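Local coordinates for protein bifunctional endomannanase/endoglucanase (Caldanaerobius polysaccharolyticus, PDB 3W0K) that probably hydrolyses beta-linked mannan and cellulose-type polysaccharides, as a glycoside hydrolase family 5 enzyme built on a beta/alpha barrel, at residues K230-N233 and K234-R238; I271-F274 and E275-S279; L278-Y281 and K282-E285. All coordinates share one frame; numbering follows the deposited sequence.

Interaction 1: residues K230-N233 and K234-R238; sequences KVWN and KDTLR
N233 and T236 meet in a capping box at the start of helix 234-249, right where strand 230-232 ends. N233 is the N-cap: its OD1 takes the backbone N of T236 at 3.0 Å, with an N-H...O angle of 149° and the donor tilted out of the amide's carbonyl plane. In the return direction N233 N reaches T236 OG1 only weakly, at 3.3 Å. With chi1 at 50°, CG of N233 is wedged between its own backbone N and carbonyl carbon, which turns OD1 back over the first helical turn, while ND2 is held by D224. The hydroxyl of T236 is gripped harder from the strand side, since OG1 donates to V231 O at 2.6 Å, in the carbonyl plane, on a lone pair. This one side chain thus ties strand, cap and helix together.

The tightly packed part is the apolar side of T236. Its methyl CG2 rests over one face of the W232 indole, 3.7 Å from the centroid of the six-membered ring and 18° off its normal, a CH-pi contact. L237 CD2 comes to the edge of the same ring, near its plane, at CZ3, and W227 meets the indole from the partner strand of the hairpin, 225-227. By contrast, the exposed side is thin: the V231 and D235 side chains add little, V231 taking part through its backbone O, and K230, its chain bent at chi3 and chi4, brings only aliphatic carbon, its CD lying 3.9 Å from T236 CG2.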
ATOM      1  N   LYS A 230     -25.868   4.045  -2.245  1.00 29.65           N
ATOM      2  CA  LYS A 230     -25.184   4.900  -3.209  1.00 28.50           C
ATOM      3  C   LYS A 230     -24.846   4.131  -4.482  1.00 26.48           C
ATOM      4  O   LYS A 230     -24.455   2.966  -4.429  1.00 25.93           O
ATOM      5  CB  LYS A 230     -23.908   5.477  -2.588  1.00 30.33           C
ATOM      6  CG  LYS A 230     -23.069   6.319  -3.541  1.00 32.73           C
ATOM      7  CD  LYS A 230     -21.831   6.877  -2.854  1.00 34.80           C
ATOM      8  CE  LYS A 230     -22.182   7.978  -1.868  1.00 36.71           C
ATOM      9  NZ  LYS A 230     -22.784   9.159  -2.554  1.00 38.71           N
ATOM     10  N   VAL A 231     -25.017   4.791  -5.624  1.00 24.41           N
ATOM     11  CA  VAL A 231     -24.728   4.193  -6.926  1.00 23.09           C
ATOM     12  C   VAL A 231     -23.271   4.451  -7.305  1.00 20.87           C
ATOM     13  O   VAL A 231     -22.827   5.599  -7.343  1.00 22.35           O
ATOM     14  CB  VAL A 231     -25.654   4.775  -8.021  1.00 22.94           C
ATOM     15  CG1 VAL A 231     -25.311   4.183  -9.380  1.00 24.00           C
ATOM     16  CG2 VAL A 231     -27.107   4.500  -7.674  1.00 23.77           C
ATOM     17  N   TRP A 232     -22.530   3.381  -7.578  1.00 19.58           N
ATOM     18  CA  TRP A 232     -21.124   3.502  -7.944  1.00 17.63           C
ATOM     19  C   TRP A 232     -20.827   3.366  -9.432  1.00 16.80           C
ATOM     20  O   TRP A 232     -21.171   2.370 -10.065  1.00 16.83           O
ATOM     21  CB  TRP A 232     -20.268   2.508  -7.153  1.00 17.19           C
ATOM     22  CG  TRP A 232     -20.051   2.919  -5.729  1.00 16.87           C
ATOM     23  CD1 TRP A 232     -20.889   2.698  -4.676  1.00 18.11           C
ATOM     24  CD2 TRP A 232     -18.929   3.641  -5.207  1.00 17.03           C
ATOM     25  NE1 TRP A 232     -20.361   3.240  -3.528  1.00 18.12           N
ATOM     26  CE2 TRP A 232     -19.159   3.826  -3.824  1.00 17.02           C
ATOM     27  CE3 TRP A 232     -17.752   4.154  -5.772  1.00 17.55           C
ATOM     28  CZ2 TRP A 232     -18.256   4.503  -2.997  1.00 16.16           C
ATOM     29  CZ3 TRP A 232     -16.855   4.828  -4.950  1.00 16.07           C
ATOM     30  CH2 TRP A 232     -17.114   4.995  -3.576  1.00 18.26           C
ATOM     31  N   ASN A 233     -20.182   4.395  -9.967  1.00 16.29           N
ATOM     32  CA  ASN A 233     -19.771   4.458 -11.366  1.00 16.76           C
ATOM     33  C   ASN A 233     -18.560   5.384 -11.436  1.00 17.02           C
ATOM     34  O   ASN A 233     -18.046   5.806 -10.396  1.00 14.67           O
ATOM     35  CB  ASN A 233     -20.915   4.959 -12.264  1.00 17.16           C
ATOM     36  CG  ASN A 233     -21.563   6.231 -11.748  1.00 18.21           C
ATOM     37  OD1 ASN A 233     -20.884   7.179 -11.357  1.00 17.16           O
ATOM     38  ND2 ASN A 233     -22.892   6.263 -11.765  1.00 20.19           N
ATOM     39  N   LYS A 234     -18.102   5.714 -12.641  1.00 15.17           N
ATOM     40  CA  LYS A 234     -16.934   6.580 -12.777  1.00 15.09           C
ATOM     41  C   LYS A 234     -17.127   7.953 -12.128  1.00 14.48           C
ATOM     42  O   LYS A 234     -16.192   8.499 -11.540  1.00 14.93           O
ATOM     43  CB  LYS A 234     -16.529   6.729 -14.245  1.00 14.28           C
ATOM     44  CG  LYS A 234     -15.134   7.309 -14.432  1.00 15.65           C
ATOM     45  CD  LYS A 234     -14.716   7.295 -15.891  1.00 15.06           C
ATOM     46  CE  LYS A 234     -13.329   7.881 -16.065  1.00 16.14           C
ATOM     47  NZ  LYS A 234     -12.882   7.834 -17.482  1.00 16.79           N
ATOM     48  N   ASP A 235     -18.338   8.499 -12.216  1.00 15.42           N
ATOM     49  CA  ASP A 235     -18.632   9.799 -11.614  1.00 16.20           C
ATOM     50  C   ASP A 235     -18.514   9.723 -10.094  1.00 15.76           C
ATOM     51  O   ASP A 235     -18.043  10.665  -9.454  1.00 16.50           O
ATOM     52  CB  ASP A 235     -20.037  10.282 -11.999  1.00 18.60           C
ATOM     53  CG  ASP A 235     -20.108  10.821 -13.421  1.00 22.47           C
ATOM     54  OD1 ASP A 235     -19.054  11.156 -14.001  1.00 23.84           O
ATOM     55  OD2 ASP A 235     -21.233  10.931 -13.954  1.00 24.48           O
ATOM     56  N   THR A 236     -18.949   8.599  -9.527  1.00 15.64           N
ATOM     57  CA  THR A 236     -18.884   8.387  -8.083  1.00 15.13           C
ATOM     58  C   THR A 236     -17.424   8.276  -7.655  1.00 14.68           C
ATOM     59  O   THR A 236     -17.044   8.751  -6.584  1.00 13.94           O
ATOM     60  CB  THR A 236     -19.635   7.111  -7.664  1.00 15.67           C
ATOM     61  OG1 THR A 236     -20.935   7.105  -8.266  1.00 20.00           O
ATOM     62  CG2 THR A 236     -19.802   7.066  -6.152  1.00 15.54           C
ATOM     63  N   LEU A 237     -16.606   7.651  -8.500  1.00 14.70           N
ATOM     64  CA  LEU A 237     -15.182   7.515  -8.206  1.00 13.17           C
ATOM     65  C   LEU A 237     -14.519   8.890  -8.208  1.00 14.29           C
ATOM     66  O   LEU A 237     -13.616   9.151  -7.411  1.00 15.14           O
ATOM     67  CB  LEU A 237     -14.502   6.581  -9.210  1.00 13.06           C
ATOM     68  CG  LEU A 237     -14.754   5.088  -8.989  1.00 12.96           C
ATOM     69  CD1 LEU A 237     -14.341   4.293 -10.217  1.00 14.66           C
ATOM     70  CD2 LEU A 237     -13.986   4.616  -7.756  1.00 14.93           C
ATOM     71  N   ARG A 238     -14.977   9.777  -9.092  1.00 14.81           N
ATOM     72  CA  ARG A 238     -14.433  11.130  -9.150  1.00 15.16           C
ATOM     73  C   ARG A 238     -14.772  11.863  -7.853  1.00 15.40           C
ATOM     74  O   ARG A 238     -13.948  12.602  -7.317  1.00 15.17           O
ATOM     75  CB  ARG A 238     -15.000  11.901 -10.347  1.00 15.83           C
ATOM     76  CG  ARG A 238     -14.516  11.405 -11.701  1.00 15.69           C
ATOM     77  CD  ARG A 238     -15.086  12.266 -12.825  1.00 15.87           C
ATOM     78  NE  ARG A 238     -14.642  11.824 -14.144  1.00 15.15           N
ATOM     79  CZ  ARG A 238     -13.486  12.166 -14.706  1.00 14.80           C
ATOM     80  NH1 ARG A 238     -12.634  12.958 -14.069  1.00 16.76           N
ATOM     81  NH2 ARG A 238     -13.183  11.718 -15.916  1.00 16.53           N
TER

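Interaction 2: residues I271-F274 and E275-S279; sequences IRWF and EDVLS
I271 opens this stretch of helix 267-284 by accepting the backbone N of E275 and by setting its CG2 methyl 4.0 Å from E275 OE2, a van der Waals touch on the carboxylate. R272 follows with the main polar contact. Its CG is anti to the backbone N (chi1 -178°), and the bend at chi2 swings the guanidinium along the helix to the next turn, where NH1 meets D276 OD1 at 2.9 Å in a nearly straight salt bridge (167°). The oxygen lies in the guanidinium plane, yet NH1 comes from above the carboxylate plane, the two planes being 84° apart. A water joins R272 NH2 to the same OD1, while D276 OD2 is bonded to Y222 OH. Replacing R272 with an alanine would probably leave D276 OD1 without its charged mate and the bridging water without its guanidinium anchor.

At W273 the contact turns apolar: V277 CG1 sits 3.4 Å above the indole plane, toward the rim, and CG2 lies over the six-membered ring, 4.1 Å from its centroid. NE1, the ring atom nearest V277 CG1, is bonded to Q199 O, which helps fix the ring's rotation. The F274 ring carries W273 CZ3 over its centre, 3.6 Å above the plane, and runs side by side with L278, CD1 to CD1 4.1 Å.

The helix is the crossover between barrel strands 254-259 and 287-290: I271, F274, E275 and L278 touch helix 319-327, D276 and V277 touch helix 234-249, and W273 packs on helix 201-204.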
ATOM      1  N   ILE A 271     -12.812  -6.225 -14.708  1.00 11.49           N
ATOM      2  CA  ILE A 271     -12.173  -5.500 -15.801  1.00 11.30           C
ATOM      3  C   ILE A 271     -12.877  -4.172 -16.068  1.00 10.82           C
ATOM      4  O   ILE A 271     -12.221  -3.156 -16.260  1.00 11.48           O
ATOM      5  CB  ILE A 271     -12.123  -6.356 -17.097  1.00 11.50           C
ATOM      6  CG1 ILE A 271     -11.076  -7.466 -16.949  1.00 11.88           C
ATOM      7  CG2 ILE A 271     -11.820  -5.485 -18.317  1.00 13.06           C
ATOM      8  CD1 ILE A 271      -9.635  -6.964 -16.910  1.00 11.53           C
ATOM      9  N   ARG A 272     -14.210  -4.180 -16.039  1.00 11.39           N
ATOM     10  CA  ARG A 272     -14.986  -2.963 -16.274  1.00 11.29           C
ATOM     11  C   ARG A 272     -14.645  -1.902 -15.225  1.00 11.69           C
ATOM     12  O   ARG A 272     -14.509  -0.718 -15.540  1.00 11.73           O
ATOM     13  CB  ARG A 272     -16.489  -3.269 -16.243  1.00 11.17           C
ATOM     14  CG  ARG A 272     -17.372  -2.064 -16.523  1.00 13.33           C
ATOM     15  CD  ARG A 272     -17.111  -1.496 -17.906  1.00 14.43           C
ATOM     16  NE  ARG A 272     -17.835  -0.247 -18.123  1.00 15.22           N
ATOM     17  CZ  ARG A 272     -17.388   0.955 -17.770  1.00 16.30           C
ATOM     18  NH1 ARG A 272     -16.205   1.082 -17.176  1.00 14.02           N
ATOM     19  NH2 ARG A 272     -18.120   2.033 -18.026  1.00 16.14           N
ATOM     20  N   TRP A 273     -14.490  -2.345 -13.981  1.00 11.75           N
ATOM     21  CA  TRP A 273     -14.145  -1.454 -12.884  1.00 11.69           C
ATOM     22  C   TRP A 273     -12.699  -0.965 -13.046  1.00 11.13           C
ATOM     23  O   TRP A 273     -12.418   0.222 -12.868  1.00 10.52           O
ATOM     24  CB  TRP A 273     -14.355  -2.170 -11.547  1.00 11.76           C
ATOM     25  CG  TRP A 273     -13.760  -1.457 -10.378  1.00 11.01           C
ATOM     26  CD1 TRP A 273     -14.305  -0.420  -9.677  1.00 11.98           C
ATOM     27  CD2 TRP A 273     -12.475  -1.705  -9.800  1.00 11.15           C
ATOM     28  NE1 TRP A 273     -13.429   0.001  -8.700  1.00 11.68           N
ATOM     29  CE2 TRP A 273     -12.298  -0.772  -8.757  1.00 11.85           C
ATOM     30  CE3 TRP A 273     -11.452  -2.623 -10.071  1.00 11.59           C
ATOM     31  CZ2 TRP A 273     -11.135  -0.730  -7.980  1.00 11.96           C
ATOM     32  CZ3 TRP A 273     -10.298  -2.581  -9.302  1.00 11.39           C
ATOM     33  CH2 TRP A 273     -10.149  -1.640  -8.268  1.00 11.05           C
ATOM     34  N   PHE A 274     -11.797  -1.874 -13.416  1.00 11.35           N
ATOM     35  CA  PHE A 274     -10.391  -1.512 -13.631  1.00 11.08           C
ATOM     36  C   PHE A 274     -10.278  -0.417 -14.689  1.00 11.17           C
ATOM     37  O   PHE A 274      -9.478   0.506 -14.558  1.00 10.99           O
ATOM     38  CB  PHE A 274      -9.578  -2.726 -14.092  1.00 11.07           C
ATOM     39  CG  PHE A 274      -8.930  -3.496 -12.974  1.00 11.15           C
ATOM     40  CD1 PHE A 274      -7.930  -2.915 -12.200  1.00 11.00           C
ATOM     41  CD2 PHE A 274      -9.285  -4.818 -12.729  1.00 10.92           C
ATOM     42  CE1 PHE A 274      -7.290  -3.647 -11.198  1.00 10.74           C
ATOM     43  CE2 PHE A 274      -8.652  -5.558 -11.728  1.00 12.11           C
ATOM     44  CZ  PHE A 274      -7.652  -4.969 -10.962  1.00 11.07           C
ATOM     45  N   GLU A 275     -11.077  -0.529 -15.747  1.00 12.46           N
ATOM     46  CA  GLU A 275     -11.051   0.463 -16.812  1.00 12.84           C
ATOM     47  C   GLU A 275     -11.375   1.860 -16.295  1.00 12.16           C
ATOM     48  O   GLU A 275     -10.762   2.836 -16.722  1.00 14.18           O
ATOM     49  CB  GLU A 275     -11.997   0.057 -17.941  1.00 13.93           C
ATOM     50  CG  GLU A 275     -11.505  -1.164 -18.705  1.00 18.22           C
ATOM     51  CD  GLU A 275     -12.521  -1.715 -19.683  1.00 21.99           C
ATOM     52  OE1 GLU A 275     -13.737  -1.622 -19.412  1.00 25.33           O
ATOM     53  OE2 GLU A 275     -12.098  -2.265 -20.721  1.00 26.00           O
ATOM     54  N   ASP A 276     -12.301   1.948 -15.343  1.00 11.92           N
ATOM     55  CA  ASP A 276     -12.667   3.233 -14.760  1.00 12.63           C
ATOM     56  C   ASP A 276     -11.585   3.812 -13.851  1.00 13.11           C
ATOM     57  O   ASP A 276     -11.175   4.958 -14.035  1.00 13.72           O
ATOM     58  CB  ASP A 276     -13.980   3.128 -13.984  1.00 13.47           C
ATOM     59  CG  ASP A 276     -15.203   3.266 -14.870  1.00 15.63           C
ATOM     60  OD1 ASP A 276     -15.053   3.526 -16.084  1.00 15.85           O
ATOM     61  OD2 ASP A 276     -16.320   3.132 -14.339  1.00 15.71           O
ATOM     62  N   VAL A 277     -11.121   3.032 -12.874  1.00 12.87           N
ATOM     63  CA  VAL A 277     -10.095   3.542 -11.963  1.00 12.64           C
ATOM     64  C   VAL A 277      -8.781   3.854 -12.660  1.00 11.79           C
ATOM     65  O   VAL A 277      -8.202   4.909 -12.431  1.00 12.24           O
ATOM     66  CB  VAL A 277      -9.843   2.618 -10.735  1.00 14.00           C
ATOM     67  CG1 VAL A 277     -11.091   2.544  -9.871  1.00 15.31           C
ATOM     68  CG2 VAL A 277      -9.395   1.234 -11.167  1.00 13.52           C
ATOM     69  N   LEU A 278      -8.341   2.969 -13.552  1.00 11.57           N
ATOM     70  CA  LEU A 278      -7.089   3.195 -14.269  1.00 11.63           C
ATOM     71  C   LEU A 278      -7.165   4.399 -15.209  1.00 12.18           C
ATOM     72  O   LEU A 278      -6.207   5.169 -15.300  1.00 13.47           O
ATOM     73  CB  LEU A 278      -6.653   1.930 -15.014  1.00 11.51           C
ATOM     74  CG  LEU A 278      -6.129   0.810 -14.108  1.00 12.09           C
ATOM     75  CD1 LEU A 278      -5.968  -0.478 -14.895  1.00 12.11           C
ATOM     76  CD2 LEU A 278      -4.805   1.224 -13.478  1.00 13.01           C
ATOM     77  N   SER A 279      -8.301   4.582 -15.884  1.00 12.82           N
ATOM     78  CA  SER A 279      -8.454   5.731 -16.782  1.00 13.88           C
ATOM     79  C   SER A 279      -8.422   7.017 -15.957  1.00 13.05           C
ATOM     80  O   SER A 279      -7.921   8.042 -16.414  1.00 13.60           O
ATOM     81  CB  SER A 279      -9.740   5.638 -17.616  1.00 14.67           C
ATOM     82  OG  SER A 279     -10.904   5.672 -16.814  1.00 19.89           O
TER
HETATM   83  O   HOH W   1     -17.106   4.719 -17.612  1.00 15.57           O

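Interaction 3: residues L278-Y281 and K282-E285; sequences LSLY and KEFE
The F284 ring carries the carbonyl oxygen of L280 over one face, 3.1 Å above its plane and displaced toward the rim, with CG the ring atom nearest to it. CG of F284 is anti to its carbonyl carbon (chi1 -62°), which folds the ring back along the preceding turn. That same oxygen accepts the backbone N of F284 at 2.8 Å, so F284 meets it with both its amide and its ring. Farther out on the ring, CZ touches L280 CD2 at 3.8 Å, the two side chains lying alongside and pointing the same way. W286 also meets this ring, with the planes about 60° apart.

Y281 CB points away from K282-E285 overall, and the hydroxyl bonds to Y241 OH on helix 234-249. On the polar flank a water donates to E283 OE1 at 2.8 Å and weakly to S279 O at 3.1 Å; S279 O also accepts E283 N. The carboxylate of E283 has a stronger partner in R238, with which it forms a salt bridge, and the extended K282 chain carries NZ to E327.

The last turn closes with a Schellman motif: E285, with phi 65°, is the C-prime residue, W286 N returns to Y281 O, and E285 N makes a weak bond to K282 O. The reversal ends helix 267-284 and leads directly into strand 287-290, the eighth strand of the beta/alpha barrel.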
ATOM      1  N   LEU A 278      -8.341   2.969 -13.552  1.00 11.57           N
ATOM      2  CA  LEU A 278      -7.089   3.195 -14.269  1.00 11.63           C
ATOM      3  C   LEU A 278      -7.165   4.399 -15.209  1.00 12.18           C
ATOM      4  O   LEU A 278      -6.207   5.169 -15.300  1.00 13.47           O
ATOM      5  CB  LEU A 278      -6.653   1.930 -15.014  1.00 11.51           C
ATOM      6  CG  LEU A 278      -6.129   0.810 -14.108  1.00 12.09           C
ATOM      7  CD1 LEU A 278      -5.968  -0.478 -14.895  1.00 12.11           C
ATOM      8  CD2 LEU A 278      -4.805   1.224 -13.478  1.00 13.01           C
ATOM      9  N   SER A 279      -8.301   4.582 -15.884  1.00 12.82           N
ATOM     10  CA  SER A 279      -8.454   5.731 -16.782  1.00 13.88           C
ATOM     11  C   SER A 279      -8.422   7.017 -15.957  1.00 13.05           C
ATOM     12  O   SER A 279      -7.921   8.042 -16.414  1.00 13.60           O
ATOM     13  CB  SER A 279      -9.740   5.638 -17.616  1.00 14.67           C
ATOM     14  OG  SER A 279     -10.904   5.672 -16.814  1.00 19.89           O
ATOM     15  N   LEU A 280      -8.942   6.954 -14.732  1.00 12.29           N
ATOM     16  CA  LEU A 280      -8.919   8.110 -13.843  1.00 12.88           C
ATOM     17  C   LEU A 280      -7.483   8.393 -13.412  1.00 12.05           C
ATOM     18  O   LEU A 280      -7.062   9.544 -13.372  1.00 13.63           O
ATOM     19  CB  LEU A 280      -9.790   7.874 -12.608  1.00 11.58           C
ATOM     20  CG  LEU A 280     -11.291   8.085 -12.794  1.00 12.57           C
ATOM     21  CD1 LEU A 280     -12.017   7.773 -11.504  1.00 13.61           C
ATOM     22  CD2 LEU A 280     -11.553   9.529 -13.217  1.00 12.44           C
ATOM     23  N   TYR A 281      -6.730   7.340 -13.096  1.00 12.75           N
ATOM     24  CA  TYR A 281      -5.341   7.516 -12.679  1.00 11.72           C
ATOM     25  C   TYR A 281      -4.513   8.136 -13.805  1.00 12.28           C
ATOM     26  O   TYR A 281      -3.655   8.980 -13.553  1.00 13.87           O
ATOM     27  CB  TYR A 281      -4.722   6.183 -12.241  1.00 10.80           C
ATOM     28  CG  TYR A 281      -5.384   5.546 -11.037  1.00 11.86           C
ATOM     29  CD1 TYR A 281      -6.206   6.287 -10.181  1.00 11.67           C
ATOM     30  CD2 TYR A 281      -5.206   4.193 -10.767  1.00 11.21           C
ATOM     31  CE1 TYR A 281      -6.835   5.687  -9.087  1.00 11.71           C
ATOM     32  CE2 TYR A 281      -5.825   3.584  -9.680  1.00 12.21           C
ATOM     33  CZ  TYR A 281      -6.638   4.334  -8.847  1.00 11.79           C
ATOM     34  OH  TYR A 281      -7.260   3.715  -7.789  1.00 13.08           O
ATOM     35  N   LYS A 282      -4.799   7.743 -15.045  1.00 12.61           N
ATOM     36  CA  LYS A 282      -4.089   8.283 -16.200  1.00 13.79           C
ATOM     37  C   LYS A 282      -4.418   9.765 -16.361  1.00 14.23           C
ATOM     38  O   LYS A 282      -3.525  10.590 -16.571  1.00 14.75           O
ATOM     39  CB  LYS A 282      -4.473   7.527 -17.474  1.00 15.08           C
ATOM     40  CG  LYS A 282      -3.645   7.935 -18.685  1.00 16.94           C
ATOM     41  CD  LYS A 282      -4.027   7.148 -19.919  1.00 19.70           C
ATOM     42  CE  LYS A 282      -3.100   7.475 -21.078  1.00 23.10           C
ATOM     43  NZ  LYS A 282      -3.450   6.703 -22.300  1.00 25.59           N
ATOM     44  N   GLU A 283      -5.699  10.098 -16.229  1.00 14.73           N
ATOM     45  CA  GLU A 283      -6.159  11.481 -16.347  1.00 15.26           C
ATOM     46  C   GLU A 283      -5.550  12.361 -15.256  1.00 15.95           C
ATOM     47  O   GLU A 283      -5.123  13.489 -15.518  1.00 15.18           O
ATOM     48  CB  GLU A 283      -7.686  11.536 -16.256  1.00 16.22           C
ATOM     49  CG  GLU A 283      -8.264  12.944 -16.349  1.00 16.94           C
ATOM     50  CD  GLU A 283      -9.768  12.981 -16.169  1.00 19.74           C
ATOM     51  OE1 GLU A 283     -10.452  12.039 -16.615  1.00 19.89           O
ATOM     52  OE2 GLU A 283     -10.267  13.962 -15.580  1.00 20.25           O
ATOM     53  N   PHE A 284      -5.501  11.825 -14.037  1.00 15.08           N
ATOM     54  CA  PHE A 284      -4.956  12.538 -12.883  1.00 15.49           C
ATOM     55  C   PHE A 284      -3.431  12.529 -12.879  1.00 14.87           C
ATOM     56  O   PHE A 284      -2.804  13.290 -12.137  1.00 15.52           O
ATOM     57  CB  PHE A 284      -5.433  11.891 -11.576  1.00 14.78           C
ATOM     58  CG  PHE A 284      -6.927  11.912 -11.368  1.00 14.74           C
ATOM     59  CD1 PHE A 284      -7.756  12.739 -12.125  1.00 14.98           C
ATOM     60  CD2 PHE A 284      -7.502  11.106 -10.392  1.00 14.41           C
ATOM     61  CE1 PHE A 284      -9.132  12.760 -11.907  1.00 15.76           C
ATOM     62  CE2 PHE A 284      -8.874  11.119 -10.166  1.00 16.20           C
ATOM     63  CZ  PHE A 284      -9.691  11.949 -10.926  1.00 15.58           C
ATOM     64  N   GLU A 285      -2.849  11.658 -13.703  1.00 15.43           N
ATOM     65  CA  GLU A 285      -1.402  11.484 -13.800  1.00 15.12           C
ATOM     66  C   GLU A 285      -0.858  10.926 -12.483  1.00 13.75           C
ATOM     67  O   GLU A 285       0.154  11.392 -11.955  1.00 16.50           O
ATOM     68  CB  GLU A 285      -0.700  12.790 -14.189  1.00 18.20           C
ATOM     69  CG  GLU A 285      -1.024  13.252 -15.606  1.00 23.01           C
ATOM     70  CD  GLU A 285      -0.190  14.440 -16.059  1.00 26.19           C
ATOM     71  OE1 GLU A 285       0.822  14.763 -15.401  1.00 29.14           O
ATOM     72  OE2 GLU A 285      -0.548  15.051 -17.090  1.00 30.29           O
TER
HETATM   73  O   HOH W   2     -10.511   9.364 -17.386  1.00 24.67           O

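How the interactions relate
Interactions 2 and 3 are successive turns of helix 267-284, sharing L278 and S279, with centres about 10 Å apart. Interaction 1 starts the neighbouring helix 234-249, its centre about 12 Å from that of interaction 2 and 15 Å from that of interaction 3. The two helices meet through their side chains: K234 NZ lies 3.0 Å from S279 OG, a probable hydrogen bond, and R238 NH2 forms a salt bridge with E283 OE1 at 2.8 Å. Between these polar links L237 packs on both neighbours, CD1 being 3.7 Å from V277 CG1 and CB 3.6 Å from L280 CD1. All three centres lie about 18-22 Å from the chain's centre, on outer helices and, for interaction 1, the hairpin strand leading into one.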